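Side-chain contacts in fusolin (Unidentified entomopoxvirus, PDB 4OW5), which enhances the virulence of the virus and crystallises in vivo into viral spindles, and probably acts on chitin as a lytic polysaccharide monooxygenase: residues A[59-62]-A[67-70]; A[214-219]-A[224-229]; A[5-10]-A[209-214]; A[31-36]-A[111-116]; A[1-6]-A[189-194]. All coordinates share one frame; numbering follows the deposited sequence. Where two conformers were deposited one is given.

How the contacts relate
The five contacts all lie in the lytic polysaccharide monooxygenase region. Contacts 3 and 5 start from the same strand 2-6, share Thr-5 and Phe-6, and have centres about 13 Å apart. Contacts 1 and 4 are nested along the chain inside the loops these two close, while contact 2 follows in series after contact 3. Contacts 2 and 3 both use strand 209-217 and share Arg-214. Contacts 1, 2 and 5 meet around His-1, a metal ligand in another structure of this protein, so the loop after helix 52-64, the 209-217/223-234 hairpin and the amino terminus converge there. Contact 4, about 23 Å from contact 5 between centres, lies elsewhere; contacts 3, 4 and 5 all border the second subunit.

Contact 1: residues A[59-62]-A[67-70]; sequences AQYM and NEYA
Tyr-69 and Met-62 make the direct polar link between the last turn of helix 52-64 and the loop that follows it. The phenol hydroxyl of Tyr-69 donates to the main-chain oxygen of Met-62, with OH to O at 2.8 Å. That oxygen sits at the edge of the ring, in its plane, whereas the hydroxyl approaches from above the carbonyl plane, 45° out of it. The inverse gamma turn centred on Tyr-69, with its chi1 of -88°, sends the ring back to the helix.

Van der Waals contact accompanies this bond. Met-62 CG touches Tyr-69 OH at 3.3 Å, so the hydroxyl meets both the backbone and the side chain of one residue; CG to Tyr-69 CZ, at 4.5 Å, is a loose apolar pair. Beyond CG the methionine leads away toward Val-41 of helix 32-47, and the Tyr-69 ring has Lys-108 as a cation-pi partner.

A water carries the second polar link. Tyr-61 OH and Glu-68 OE2 stand 3.9 Å apart, too far for a direct bond, and water 1 fills the gap. It donates to Glu-68 OE2 over 2.7 Å and lies equally 2.7 Å from Tyr-61 OH. The ring and carboxylate planes are turned 56° from each other.

The other carboxylate oxygen, Glu-68 OE1, is hydrogen-bonded to His-1 NE2. One oxygen thus faces the helix through water while the other holds the imidazole of a residue that binds copper or zinc in another structure of this protein, consistent with a second-shell role for Glu-68 when the metal is bound.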
# COMPACT_ATOMS: atom_id res chain seq x y z
N ALA A 59 0.46 26.71 18.09
CA ALA A 59 0.13 25.33 17.66
C ALA A 59 -1.37 25.04 17.84
O ALA A 59 -1.97 24.39 16.98
CB ALA A 59 0.96 24.32 18.43
N GLN A 60 -1.98 25.54 18.92
CA GLN A 60 -3.42 25.32 19.14
C GLN A 60 -4.23 26.13 18.14
O GLN A 60 -5.26 25.63 17.68
CB GLN A 60 -3.86 25.62 20.57
CG GLN A 60 -3.29 24.61 21.54
CD GLN A 60 -3.48 24.95 22.98
OE1 GLN A 60 -4.01 25.99 23.34
NE2 GLN A 60 -3.02 24.06 23.85
N TYR A 61 -3.75 27.33 17.75
CA TYR A 61 -4.41 28.16 16.74
C TYR A 61 -4.47 27.43 15.40
O TYR A 61 -5.48 27.50 14.69
CB TYR A 61 -3.68 29.50 16.58
CG TYR A 61 -4.25 30.41 15.52
CD1 TYR A 61 -3.79 30.37 14.21
CD2 TYR A 61 -5.13 31.44 15.86
CE1 TYR A 61 -4.26 31.24 13.25
CE2 TYR A 61 -5.62 32.32 14.89
CZ TYR A 61 -5.15 32.24 13.59
OH TYR A 61 -5.59 33.14 12.65
N MET A 62 -3.41 26.72 15.06
CA MET A 62 -3.39 25.93 13.82
C MET A 62 -4.53 24.88 13.81
O MET A 62 -5.19 24.68 12.78
CB MET A 62 -2.00 25.27 13.67
CG MET A 62 -1.93 24.24 12.61
SD MET A 62 -0.30 23.45 12.40
CE MET A 62 0.03 22.97 14.01
N ASN A 67 -11.46 25.80 10.00
CA ASN A 67 -12.38 26.37 9.01
C ASN A 67 -11.76 27.63 8.37
O ASN A 67 -12.43 28.24 7.54
CB ASN A 67 -13.73 26.67 9.69
CG ASN A 67 -13.67 27.81 10.69
OD1 ASN A 67 -12.59 28.26 11.10
ND2 ASN A 67 -14.80 28.25 11.15
N GLU A 68 -10.52 28.03 8.75
CA GLU A 68 -9.87 29.22 8.19
C GLU A 68 -8.48 28.88 7.62
O GLU A 68 -7.51 29.60 7.83
CB GLU A 68 -9.80 30.34 9.25
CG GLU A 68 -9.63 31.72 8.63
CD GLU A 68 -9.69 32.86 9.63
OE1 GLU A 68 -10.73 33.55 9.67
OE2 GLU A 68 -8.73 33.02 10.41
N TYR A 69 -8.42 27.83 6.81
CA TYR A 69 -7.20 27.49 6.08
C TYR A 69 -7.34 28.22 4.78
O TYR A 69 -7.80 27.66 3.78
CB TYR A 69 -7.02 25.97 5.93
CG TYR A 69 -6.29 25.36 7.10
CD1 TYR A 69 -6.77 25.48 8.39
CD2 TYR A 69 -5.13 24.62 6.91
CE1 TYR A 69 -6.06 24.99 9.48
CE2 TYR A 69 -4.46 24.03 7.97
CZ TYR A 69 -4.90 24.26 9.26
OH TYR A 69 -4.23 23.72 10.33
N ALA A 70 -7.10 29.53 4.87
CA ALA A 70 -7.38 30.48 3.82
C ALA A 70 -6.24 31.37 3.45
O ALA A 70 -5.32 31.61 4.23
CB ALA A 70 -8.55 31.35 4.27
O HOH W 1 -6.43 31.68 10.50

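Contact 2: residues A[214-219]-A[224-229]; sequences RWQRND and GFYNCA
Trp-215 and Phe-225 lie side by side and point the same way, their rings meeting obliquely with the planes 32° apart. CE3 of the indole comes within 3.6 Å of CD1 of the phenyl ring. The indole is also stacked with Phe-149, and its NE1 donates to Ser-147 OG. On the other side of the sheet the Arg-214 guanidinium has CB of Gln-216 over one face and runs beside the Tyr-226 ring, the two planes inclined by only 14°. Water 2 sits at the edge of that ring, in its plane.

The extended Arg-214 chain follows the tyrosine, with CG 3.5 Å from CE1 of Tyr-226. Its NE makes a weak, bent hydrogen bond of 3.2 Å to Tyr-226 OH. NH2 gives a second bond to Gln-216 OE1 at 2.9 Å, and Glu-150 forms a salt bridge with NH1.

These residues belong to the antiparallel hairpin of strands 209-217 and 223-234, part of the fibronectin type III-like beta-sandwich core of this lytic polysaccharide monooxygenase-type domain. Trp-215 and Phe-225 form a hydrogen-bonded pair: each main-chain N reaches the other's O over 2.8 Å, with Trp-215 N to Phe-225 O nearly straight at 166°. Arg-214 with Tyr-226, and Gln-216 with Gly-224, are the flanking non-hydrogen-bonded pairs.

Bent at chi2, Gln-216 places OE1 over Gly-224, 3.7 Å from its CA, and water 2 joins that oxygen to the tyrosine hydroxyl. Phe-225 and Trp-215 both approach the amino group of His-1, and Phe-225 probably corresponds to the aromatic residue beside the copper in related enzymes.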
# COMPACT_ATOMS: atom_id res chain seq x y z
N ARG A 214 -10.02 23.58 -3.21
CA ARG A 214 -10.01 25.02 -3.18
C ARG A 214 -11.45 25.52 -3.23
O ARG A 214 -12.16 25.17 -4.17
CB ARG A 214 -9.24 25.57 -4.37
CG ARG A 214 -9.18 27.09 -4.38
CD ARG A 214 -8.56 27.57 -5.65
NE ARG A 214 -8.52 29.03 -5.72
CZ ARG A 214 -8.49 29.74 -6.85
NH1 ARG A 214 -8.50 29.13 -8.03
NH2 ARG A 214 -8.43 31.06 -6.80
N TRP A 215 -11.88 26.31 -2.26
CA TRP A 215 -13.21 26.93 -2.22
C TRP A 215 -12.95 28.42 -2.34
O TRP A 215 -12.40 29.03 -1.42
CB TRP A 215 -14.00 26.58 -0.96
CG TRP A 215 -15.33 27.28 -0.88
CD1 TRP A 215 -16.17 27.57 -1.91
CD2 TRP A 215 -15.98 27.73 0.31
NE1 TRP A 215 -17.30 28.20 -1.44
CE2 TRP A 215 -17.21 28.31 -0.08
CE3 TRP A 215 -15.65 27.70 1.67
CZ2 TRP A 215 -18.10 28.89 0.84
CZ3 TRP A 215 -16.53 28.27 2.58
CH2 TRP A 215 -17.73 28.87 2.17
N GLN A 216 -13.21 28.97 -3.51
CA GLN A 216 -12.87 30.34 -3.82
C GLN A 216 -14.10 31.22 -3.90
O GLN A 216 -15.01 30.94 -4.65
CB GLN A 216 -12.12 30.38 -5.17
CG GLN A 216 -11.71 31.79 -5.65
CD GLN A 216 -10.80 32.50 -4.69
OE1 GLN A 216 -9.70 32.01 -4.36
NE2 GLN A 216 -11.18 33.69 -4.26
N ARG A 217 -14.10 32.31 -3.13
CA ARG A 217 -15.16 33.31 -3.19
C ARG A 217 -14.98 34.16 -4.44
O ARG A 217 -13.88 34.61 -4.76
CB ARG A 217 -15.14 34.21 -1.95
CG ARG A 217 -15.39 33.45 -0.66
CD ARG A 217 -15.51 34.39 0.52
NE ARG A 217 -16.69 35.24 0.41
CZ ARG A 217 -17.03 36.19 1.28
NH1 ARG A 217 -16.27 36.42 2.34
NH2 ARG A 217 -18.14 36.90 1.11
N ASN A 218 -16.07 34.37 -5.16
CA ASN A 218 -16.07 35.22 -6.35
C ASN A 218 -16.31 36.65 -5.93
O ASN A 218 -17.43 37.13 -6.11
CB ASN A 218 -17.19 34.82 -7.30
CG ASN A 218 -16.92 33.64 -8.10
OD1 ASN A 218 -17.35 32.54 -7.75
ND2 ASN A 218 -16.33 33.84 -9.25
N ASP A 219 -15.35 37.32 -5.30
CA ASP A 219 -15.58 38.69 -4.89
C ASP A 219 -14.26 39.44 -4.80
O ASP A 219 -13.21 38.80 -4.81
CB ASP A 219 -16.38 38.76 -3.57
CG ASP A 219 -15.56 38.56 -2.30
OD1 ASP A 219 -14.59 37.76 -2.34
OD2 ASP A 219 -15.89 39.19 -1.27
N GLY A 224 -9.99 32.63 -0.42
CA GLY A 224 -10.10 31.23 -0.81
C GLY A 224 -9.67 30.33 0.33
O GLY A 224 -8.74 30.66 1.07
N PHE A 225 -10.34 29.19 0.45
CA PHE A 225 -10.05 28.16 1.44
C PHE A 225 -9.41 26.96 0.70
O PHE A 225 -9.89 26.53 -0.36
CB PHE A 225 -11.30 27.75 2.19
CG PHE A 225 -11.95 28.92 2.88
CD1 PHE A 225 -12.77 29.78 2.18
CD2 PHE A 225 -11.67 29.20 4.21
CE1 PHE A 225 -13.29 30.93 2.80
CE2 PHE A 225 -12.12 30.37 4.79
CZ PHE A 225 -12.91 31.24 4.08
N TYR A 226 -8.31 26.48 1.24
CA TYR A 226 -7.52 25.41 0.67
C TYR A 226 -7.34 24.29 1.69
O TYR A 226 -6.82 24.54 2.78
CB TYR A 226 -6.17 25.94 0.21
CG TYR A 226 -6.24 27.08 -0.79
CD1 TYR A 226 -6.00 26.87 -2.14
CD2 TYR A 226 -6.52 28.37 -0.37
CE1 TYR A 226 -6.05 27.92 -3.06
CE2 TYR A 226 -6.57 29.44 -1.28
CZ TYR A 226 -6.36 29.20 -2.63
OH TYR A 226 -6.53 30.22 -3.52
N ASN A 227 -7.75 23.07 1.36
CA ASN A 227 -7.61 21.92 2.26
C ASN A 227 -7.08 20.69 1.56
O ASN A 227 -7.56 20.34 0.48
CB ASN A 227 -8.96 21.52 2.85
CG ASN A 227 -9.65 22.39 3.86
OD1 ASN A 227 -10.63 21.94 4.41
ND2 ASN A 227 -9.14 23.54 4.24
N CYS A 228 -6.16 19.97 2.25
CA CYS A 228 -5.66 18.66 1.87
C CYS A 228 -6.49 17.60 2.52
O CYS A 228 -6.82 17.73 3.70
CB CYS A 228 -4.19 18.50 2.28
SG CYS A 228 -3.07 19.57 1.36
N ALA A 229 -6.82 16.54 1.79
CA ALA A 229 -7.50 15.36 2.33
C ALA A 229 -6.70 14.12 1.92
O ALA A 229 -6.40 13.95 0.74
CB ALA A 229 -8.91 15.28 1.81
O HOH W 2 -7.45 32.55 -2.69

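Contact 3: residues A[5-10]-A[209-214]; sequences TFPIAR and FVLYVR. With EDO (1,2-ethanediol), chain H.
Pro-7, which follows a cis peptide bond, and Leu-211 have CA atoms 8.5 Å apart, so the chain leaving strand 2-6 meets strand 209-217 through side chains, with no hydrogen bond between the two segments. The pyrrolidine ring comes in at about a right angle to the leucine, and its CG rests 3.9 Å from Leu-211 CD1. Of the two leucine methyl groups it is CD1 that touches the proline.

A second touch lies farther along. Arg-10 reaches across Val-210, again at roughly a right angle, and its NH2 passes 3.8 Å from Val-210 CG2. The arginine is extended to CD and then turns at chi3 (-75°), which carries the guanidinium past the valine methyl. Both of its terminal nitrogens grip one oxygen of a 1,2-ethanediol molecule: NH1 donates to O2 over 2.8 Å and NH2 over 3.0 Å. The diol probably comes from the crystallisation liquor. Protein atoms also hold the group: NH2 forms a salt bridge with Asp-230, NH1 donates to the main-chain oxygen of Met-111, and Trp-117 offers a cation-pi contact. The guanidinium is therefore held from several directions, and the salt bridge probably compensates its buried positive charge.

Ala-9 is the N-cap of helix 10-17, so the contact spans the turn from strand to helix. Pro-7 and Leu-211 both pack on Phe-136 of strand 131-140, joining the two sheets of the sandwich, while Tyr-345 of the second subunit covers Pro-7 and its hydroxyl is hydrogen-bonded to Ile-8 N.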
# COMPACT_ATOMS: atom_id res chain seq x y z
N THR A 5 -15.50 17.76 4.86
CA THR A 5 -15.94 16.76 5.83
C THR A 5 -15.91 15.39 5.21
O THR A 5 -15.76 14.42 5.94
CB THR A 5 -17.27 17.07 6.45
OG1 THR A 5 -18.19 17.42 5.43
CG2 THR A 5 -17.15 18.14 7.52
N PHE A 6 -16.03 15.27 3.90
CA PHE A 6 -15.89 13.95 3.27
C PHE A 6 -15.24 14.08 1.91
O PHE A 6 -15.86 14.69 1.04
CB PHE A 6 -17.22 13.19 3.13
CG PHE A 6 -16.93 11.77 2.69
CD1 PHE A 6 -16.29 10.90 3.54
CD2 PHE A 6 -17.16 11.37 1.38
CE1 PHE A 6 -15.85 9.67 3.10
CE2 PHE A 6 -16.81 10.08 0.96
CZ PHE A 6 -16.16 9.23 1.84
N PRO A 7 -14.04 13.49 1.66
CA PRO A 7 -13.15 12.81 2.64
C PRO A 7 -12.64 13.85 3.63
O PRO A 7 -12.31 14.95 3.21
CB PRO A 7 -12.01 12.23 1.78
CG PRO A 7 -12.29 12.57 0.39
CD PRO A 7 -13.41 13.59 0.34
N ILE A 8 -12.60 13.52 4.91
CA ILE A 8 -12.26 14.49 5.97
C ILE A 8 -10.94 15.19 5.68
O ILE A 8 -9.95 14.53 5.32
CB ILE A 8 -12.30 13.85 7.37
CG1 ILE A 8 -12.27 14.94 8.46
CG2 ILE A 8 -11.23 12.80 7.61
CD1 ILE A 8 -12.56 14.42 9.91
N ALA A 9 -10.93 16.54 5.78
CA ALA A 9 -9.71 17.30 5.54
C ALA A 9 -8.68 16.96 6.64
O ALA A 9 -9.06 16.67 7.78
CB ALA A 9 -9.99 18.79 5.54
N ARG A 10 -7.40 17.02 6.29
CA ARG A 10 -6.30 16.71 7.21
C ARG A 10 -6.39 17.49 8.52
O ARG A 10 -6.29 16.90 9.61
CB ARG A 10 -4.96 17.01 6.54
CG ARG A 10 -3.77 16.57 7.32
CD ARG A 10 -2.51 16.94 6.57
NE ARG A 10 -2.28 16.05 5.43
CZ ARG A 10 -1.21 16.10 4.65
NH1 ARG A 10 -0.27 17.00 4.88
NH2 ARG A 10 -1.07 15.24 3.65
N PHE A 209 -2.85 8.79 -1.49
CA PHE A 209 -2.82 10.03 -2.24
C PHE A 209 -3.49 11.15 -1.49
O PHE A 209 -4.06 10.96 -0.42
CB PHE A 209 -3.47 9.81 -3.62
CG PHE A 209 -4.92 9.42 -3.61
CD1 PHE A 209 -5.29 8.10 -3.43
CD2 PHE A 209 -5.91 10.37 -3.79
CE1 PHE A 209 -6.63 7.72 -3.50
CE2 PHE A 209 -7.25 10.01 -3.78
CZ PHE A 209 -7.61 8.68 -3.68
N VAL A 210 -3.41 12.34 -2.07
CA VAL A 210 -3.98 13.56 -1.52
C VAL A 210 -4.94 14.14 -2.53
O VAL A 210 -4.68 14.15 -3.74
CB VAL A 210 -2.86 14.60 -1.10
CG1 VAL A 210 -3.42 16.02 -0.91
CG2 VAL A 210 -2.13 14.14 0.14
N LEU A 211 -6.09 14.59 -2.01
CA LEU A 211 -7.08 15.37 -2.74
C LEU A 211 -6.94 16.78 -2.20
O LEU A 211 -6.79 16.95 -0.99
CB LEU A 211 -8.51 14.82 -2.56
CG LEU A 211 -8.72 13.44 -3.19
CD1 LEU A 211 -10.04 12.85 -2.83
CD2 LEU A 211 -8.59 13.49 -4.68
N TYR A 212 -6.81 17.76 -3.09
CA TYR A 212 -6.67 19.16 -2.72
C TYR A 212 -7.92 19.92 -3.17
O TYR A 212 -8.30 19.82 -4.32
CB TYR A 212 -5.43 19.75 -3.35
CG TYR A 212 -4.93 21.05 -2.75
CD1 TYR A 212 -4.70 21.16 -1.38
CD2 TYR A 212 -4.70 22.17 -3.54
CE1 TYR A 212 -4.21 22.33 -0.82
CE2 TYR A 212 -4.16 23.32 -3.00
CZ TYR A 212 -3.94 23.41 -1.64
OH TYR A 212 -3.36 24.54 -1.15
N VAL A 213 -8.58 20.59 -2.24
CA VAL A 213 -9.83 21.31 -2.50
C VAL A 213 -9.63 22.78 -2.22
O VAL A 213 -9.20 23.18 -1.12
CB VAL A 213 -11.00 20.77 -1.65
CG1 VAL A 213 -12.29 21.56 -1.89
CG2 VAL A 213 -11.25 19.29 -1.93
N ARG A 214 -10.02 23.58 -3.21
CA ARG A 214 -10.01 25.02 -3.18
C ARG A 214 -11.45 25.52 -3.23
O ARG A 214 -12.16 25.17 -4.17
CB ARG A 214 -9.24 25.57 -4.37
CG ARG A 214 -9.18 27.09 -4.38
CD ARG A 214 -8.56 27.57 -5.65
NE ARG A 214 -8.52 29.03 -5.72
CZ ARG A 214 -8.49 29.74 -6.85
NH1 ARG A 214 -8.50 29.13 -8.03
NH2 ARG A 214 -8.43 31.06 -6.80
C1 EDO H . 1.89 18.38 2.46
O1 EDO H . 2.79 19.28 1.91
C2 EDO H . 2.58 17.22 3.18
O2 EDO H . 1.68 16.15 3.07

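Contact 4: residues A[31-36]-A[111-116]; sequences DPMCRA and MDVSGS. With EDO (1,2-ethanediol), chain H.
Met-33, in the first turn of helix 32-47, comes closest to segment 111-116, in the loop between helix 80-87 and strand 120-123, at Ser-116, where the CA atoms are 6.5 Å apart; the loop leaves a short 3-10 segment at 111-112 and passes the helix without a direct hydrogen bond.

Met-33 carries most of the contact. Its chain folds back at chi2 (-51°) and chi3 (-61°), so that CG, SD and CE lie along successive residues of the loop. CG presses on the carbonyl carbon of Ser-116 at 3.4 Å, and SD is 3.6 Å from Ser-116 N. The methyl CE then rests beside Gly-115, which has no side chain to obstruct it. It also meets Ser-114 O at 3.5 Å and touches Val-113 CG2 at 3.7 Å.

Asp-31 is the N-cap of the helix. Its OD2 accepts from Cys-34 N over 3.0 Å through the anti lone pair, at a fairly straight 163°, and weakly from Met-33 N. Water 3 lies between this cap and the loop: it can donate to Ser-116 O, 2.8 Å away, and weakly to Asp-31 OD1, though it cannot serve every acceptor around it at once. Asp-112 OD1 accepts from O1 of the bound 1,2-ethanediol at 2.7 Å, as well as from Cys-93 N.

Gly-238 of the second subunit packs on Met-33 and donates to Ser-116 OG, and Ser-114 OG is bonded to Asp-243 of the second subunit. An apolar methionine thus packs the helix start on a largely polar loop backbone beside the second subunit, while the capping carboxylate would offset the partial positive charge of the first turn.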
# COMPACT_ATOMS: atom_id res chain seq x y z
N ASP A 31 -2.96 10.79 17.38
CA ASP A 31 -2.49 10.48 16.03
C ASP A 31 -1.04 11.02 15.89
O ASP A 31 -0.79 12.17 16.24
CB ASP A 31 -3.41 11.06 14.96
CG ASP A 31 -2.94 10.74 13.57
OD1 ASP A 31 -3.25 9.64 13.09
OD2 ASP A 31 -2.17 11.55 13.00
N PRO A 32 -0.06 10.17 15.52
CA PRO A 32 1.34 10.65 15.46
C PRO A 32 1.56 11.84 14.52
O PRO A 32 2.41 12.67 14.80
CB PRO A 32 2.12 9.43 14.96
CG PRO A 32 1.24 8.27 15.17
CD PRO A 32 -0.16 8.73 15.19
N MET A 33 0.84 11.91 13.38
CA MET A 33 1.05 13.00 12.44
C MET A 33 0.37 14.26 12.92
O MET A 33 1.00 15.29 12.83
CB MET A 33 0.66 12.61 11.02
CG MET A 33 1.57 11.57 10.41
SD MET A 33 3.34 11.96 10.50
CE MET A 33 3.39 13.44 9.58
N CYS A 34 -0.84 14.20 13.52
CA CYS A 34 -1.40 15.40 14.14
C CYS A 34 -0.48 15.87 15.28
O CYS A 34 -0.23 17.07 15.42
CB CYS A 34 -2.82 15.15 14.65
SG CYS A 34 -3.99 14.69 13.34
N ARG A 35 0.06 14.94 16.06
CA ARG A 35 0.96 15.31 17.15
C ARG A 35 2.23 15.98 16.60
O ARG A 35 2.65 16.99 17.15
CB ARG A 35 1.32 14.10 18.02
CG ARG A 35 2.21 14.46 19.20
CD ARG A 35 2.29 13.37 20.25
NE ARG A 35 2.95 12.16 19.76
CZ ARG A 35 2.36 11.03 19.38
NH1 ARG A 35 1.04 10.90 19.44
NH2 ARG A 35 3.08 10.01 18.94
N ALA A 36 2.86 15.40 15.56
CA ALA A 36 4.06 15.97 14.92
C ALA A 36 3.79 17.35 14.35
O ALA A 36 4.65 18.20 14.46
CB ALA A 36 4.55 15.06 13.80
N MET A 111 0.97 21.34 9.24
CA MET A 111 0.12 20.51 8.38
C MET A 111 0.80 20.13 7.07
O MET A 111 0.28 19.26 6.37
CB MET A 111 -1.24 21.20 8.14
CG MET A 111 -2.08 21.33 9.44
SD MET A 111 -2.50 19.70 10.15
CE MET A 111 -3.02 20.16 11.82
N ASP A 112 1.98 20.69 6.75
CA ASP A 112 2.70 20.35 5.51
C ASP A 112 3.90 19.44 5.75
O ASP A 112 4.63 19.14 4.81
CB ASP A 112 3.14 21.62 4.78
CG ASP A 112 2.01 22.18 3.97
OD1 ASP A 112 1.66 21.56 2.90
OD2 ASP A 112 1.46 23.21 4.38
N VAL A 113 4.10 18.92 6.98
CA VAL A 113 5.16 17.97 7.18
C VAL A 113 4.76 16.67 6.45
O VAL A 113 3.59 16.40 6.26
CB VAL A 113 5.50 17.70 8.67
CG1 VAL A 113 5.91 18.97 9.41
CG2 VAL A 113 4.38 16.98 9.38
N SER A 114 5.74 15.87 6.07
CA SER A 114 5.51 14.61 5.40
C SER A 114 5.59 13.47 6.43
O SER A 114 6.17 13.63 7.50
CB SER A 114 6.50 14.42 4.26
OG SER A 114 7.84 14.51 4.68
N GLY A 115 4.91 12.39 6.12
CA GLY A 115 4.81 11.23 6.98
C GLY A 115 3.54 10.44 6.78
O GLY A 115 2.83 10.62 5.78
N SER A 116 3.23 9.58 7.78
CA SER A 116 2.15 8.60 7.73
C SER A 116 0.78 9.20 8.08
O SER A 116 0.11 8.72 8.99
CB SER A 116 2.47 7.44 8.68
OG SER A 116 2.77 7.89 9.99
C1 EDO H . 1.89 18.38 2.46
O1 EDO H . 2.79 19.28 1.91
C2 EDO H . 2.58 17.22 3.18
O2 EDO H . 1.68 16.15 3.07
O HOH W 3 -0.70 9.33 11.65

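Contact 5: residues A[1-6]-A[189-194]; sequences HGYITF and CNANNL. Unlike the reference sequence in segment 189-194: Asn-192 (reference His).
Tyr-3 spans the distance from strand 2-6 to Ala-191 of segment 189-194, the loop leading into strand 194-203, ending at a hydroxyl that meets the alanine methyl. From CB, a chi1 of 44° tucks CG over the backbone, flanked by N and the carbonyl carbon. This turns one ring edge toward Thr-5, two residues on along the strand. CE1 accordingly lies 3.5 Å from Thr-5 CG2, which sits in the plane of the ring, while CD2 on the other edge touches CB of Asn-67. At the tip, OH comes within 4.0 Å of Ala-191 CB. It is also 2.9 Å from water 4, which lies in the ring plane as well. This water donates to Asn-190 OD1 at 2.8 Å and accepts from Asn-190 N at 2.9 Å, so the tyrosine reaches both the backbone and the side chain of the asparagine through one molecule.

Thr-5 adds a looser contact, its CG2 4.2 Å from Cys-189 CA, while its hydroxyl OG1 is bonded to Glu-137. Thr-5 and Phe-6 both face that glutamate, forming a classic beta bulge.

Strand 2-6 pairs at the outer side of its sheet with strand 131-140, and the disulfide from Cys-189 to Cys-139 ties the loop to that same strand. Helix 10-17 flanks Tyr-3 through Gln-11 and Arg-12, and the strand itself begins just after His-1, a copper and zinc ligand in another structure of this protein.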
# COMPACT_ATOMS: atom_id res chain seq x y z
N HIS A 1 -15.99 30.44 5.32
CA HIS A 1 -15.29 29.58 6.28
C HIS A 1 -15.86 28.18 6.22
O HIS A 1 -17.07 27.97 6.11
CB HIS A 1 -15.37 30.10 7.71
CG HIS A 1 -14.40 31.20 8.02
ND1 HIS A 1 -14.35 32.36 7.28
CD2 HIS A 1 -13.50 31.30 9.03
CE1 HIS A 1 -13.43 33.12 7.85
NE2 HIS A 1 -12.95 32.54 8.94
N GLY A 2 -14.97 27.23 6.31
CA GLY A 2 -15.36 25.84 6.20
C GLY A 2 -14.20 24.92 5.94
O GLY A 2 -13.05 25.35 5.88
N TYR A 3 -14.52 23.64 5.83
CA TYR A 3 -13.57 22.57 5.65
C TYR A 3 -14.24 21.36 4.97
O TYR A 3 -15.47 21.24 4.96
CB TYR A 3 -12.92 22.15 6.99
CG TYR A 3 -13.90 22.02 8.14
CD1 TYR A 3 -14.85 21.01 8.16
CD2 TYR A 3 -13.96 22.99 9.15
CE1 TYR A 3 -15.85 20.98 9.12
CE2 TYR A 3 -14.91 22.92 10.16
CZ TYR A 3 -15.87 21.92 10.13
OH TYR A 3 -16.82 21.77 11.10
N ILE A 4 -13.42 20.49 4.39
CA ILE A 4 -13.88 19.25 3.76
C ILE A 4 -14.27 18.31 4.88
O ILE A 4 -13.43 18.09 5.76
CB ILE A 4 -12.87 18.54 2.83
CG1 ILE A 4 -11.99 19.47 1.99
CG2 ILE A 4 -13.61 17.53 1.93
CD1 ILE A 4 -10.67 18.72 1.52
N THR A 5 -15.50 17.76 4.86
CA THR A 5 -15.94 16.76 5.83
C THR A 5 -15.91 15.39 5.21
O THR A 5 -15.76 14.42 5.94
CB THR A 5 -17.27 17.07 6.45
OG1 THR A 5 -18.19 17.42 5.43
CG2 THR A 5 -17.15 18.14 7.52
N PHE A 6 -16.03 15.27 3.90
CA PHE A 6 -15.89 13.95 3.27
C PHE A 6 -15.24 14.08 1.91
O PHE A 6 -15.86 14.69 1.04
CB PHE A 6 -17.22 13.19 3.13
CG PHE A 6 -16.93 11.77 2.69
CD1 PHE A 6 -16.29 10.90 3.54
CD2 PHE A 6 -17.16 11.37 1.38
CE1 PHE A 6 -15.85 9.67 3.10
CE2 PHE A 6 -16.81 10.08 0.96
CZ PHE A 6 -16.16 9.23 1.84
N CYS A 189 -21.15 17.03 8.75
CA CYS A 189 -21.12 18.47 8.99
C CYS A 189 -22.19 18.84 10.03
O CYS A 189 -23.37 18.89 9.68
CB CYS A 189 -21.36 19.18 7.65
SG CYS A 189 -21.41 20.99 7.75
N ASN A 190 -21.78 19.05 11.31
CA ASN A 190 -22.71 19.46 12.38
C ASN A 190 -22.72 20.99 12.53
O ASN A 190 -23.58 21.52 13.22
CB ASN A 190 -22.37 18.79 13.71
CG ASN A 190 -20.94 18.96 14.21
OD1 ASN A 190 -20.30 20.00 14.02
ND2 ASN A 190 -20.41 17.94 14.89
N ALA A 191 -21.79 21.70 11.90
CA ALA A 191 -21.69 23.15 12.03
C ALA A 191 -22.76 23.91 11.25
O ALA A 191 -23.00 25.07 11.56
CB ALA A 191 -20.31 23.61 11.57
N ASN A 192 -23.45 23.27 10.30
CA ASN A 192 -24.45 23.98 9.49
C ASN A 192 -25.54 23.04 8.97
O ASN A 192 -25.30 21.84 8.92
CB ASN A 192 -23.70 24.56 8.28
CG ASN A 192 -24.27 25.88 7.77
OD1 ASN A 192 -25.36 25.94 7.23
ND2 ASN A 192 -23.54 26.97 7.94
N ASN A 193 -26.71 23.59 8.55
CA ASN A 193 -27.80 22.79 7.95
C ASN A 193 -27.63 22.67 6.43
O ASN A 193 -28.28 21.82 5.81
CB ASN A 193 -29.16 23.44 8.24
CG ASN A 193 -29.55 24.54 7.26
OD1 ASN A 193 -28.94 25.62 7.22
ND2 ASN A 193 -30.55 24.30 6.44
N LEU A 194 -26.76 23.50 5.83
CA LEU A 194 -26.44 23.46 4.40
C LEU A 194 -24.99 22.96 4.21
O LEU A 194 -24.12 23.28 5.02
CB LEU A 194 -26.60 24.83 3.74
CG LEU A 194 -28.02 25.43 3.70
CD1 LEU A 194 -27.99 26.80 3.11
CD2 LEU A 194 -28.95 24.55 2.93
O HOH W 4 -19.17 20.21 11.52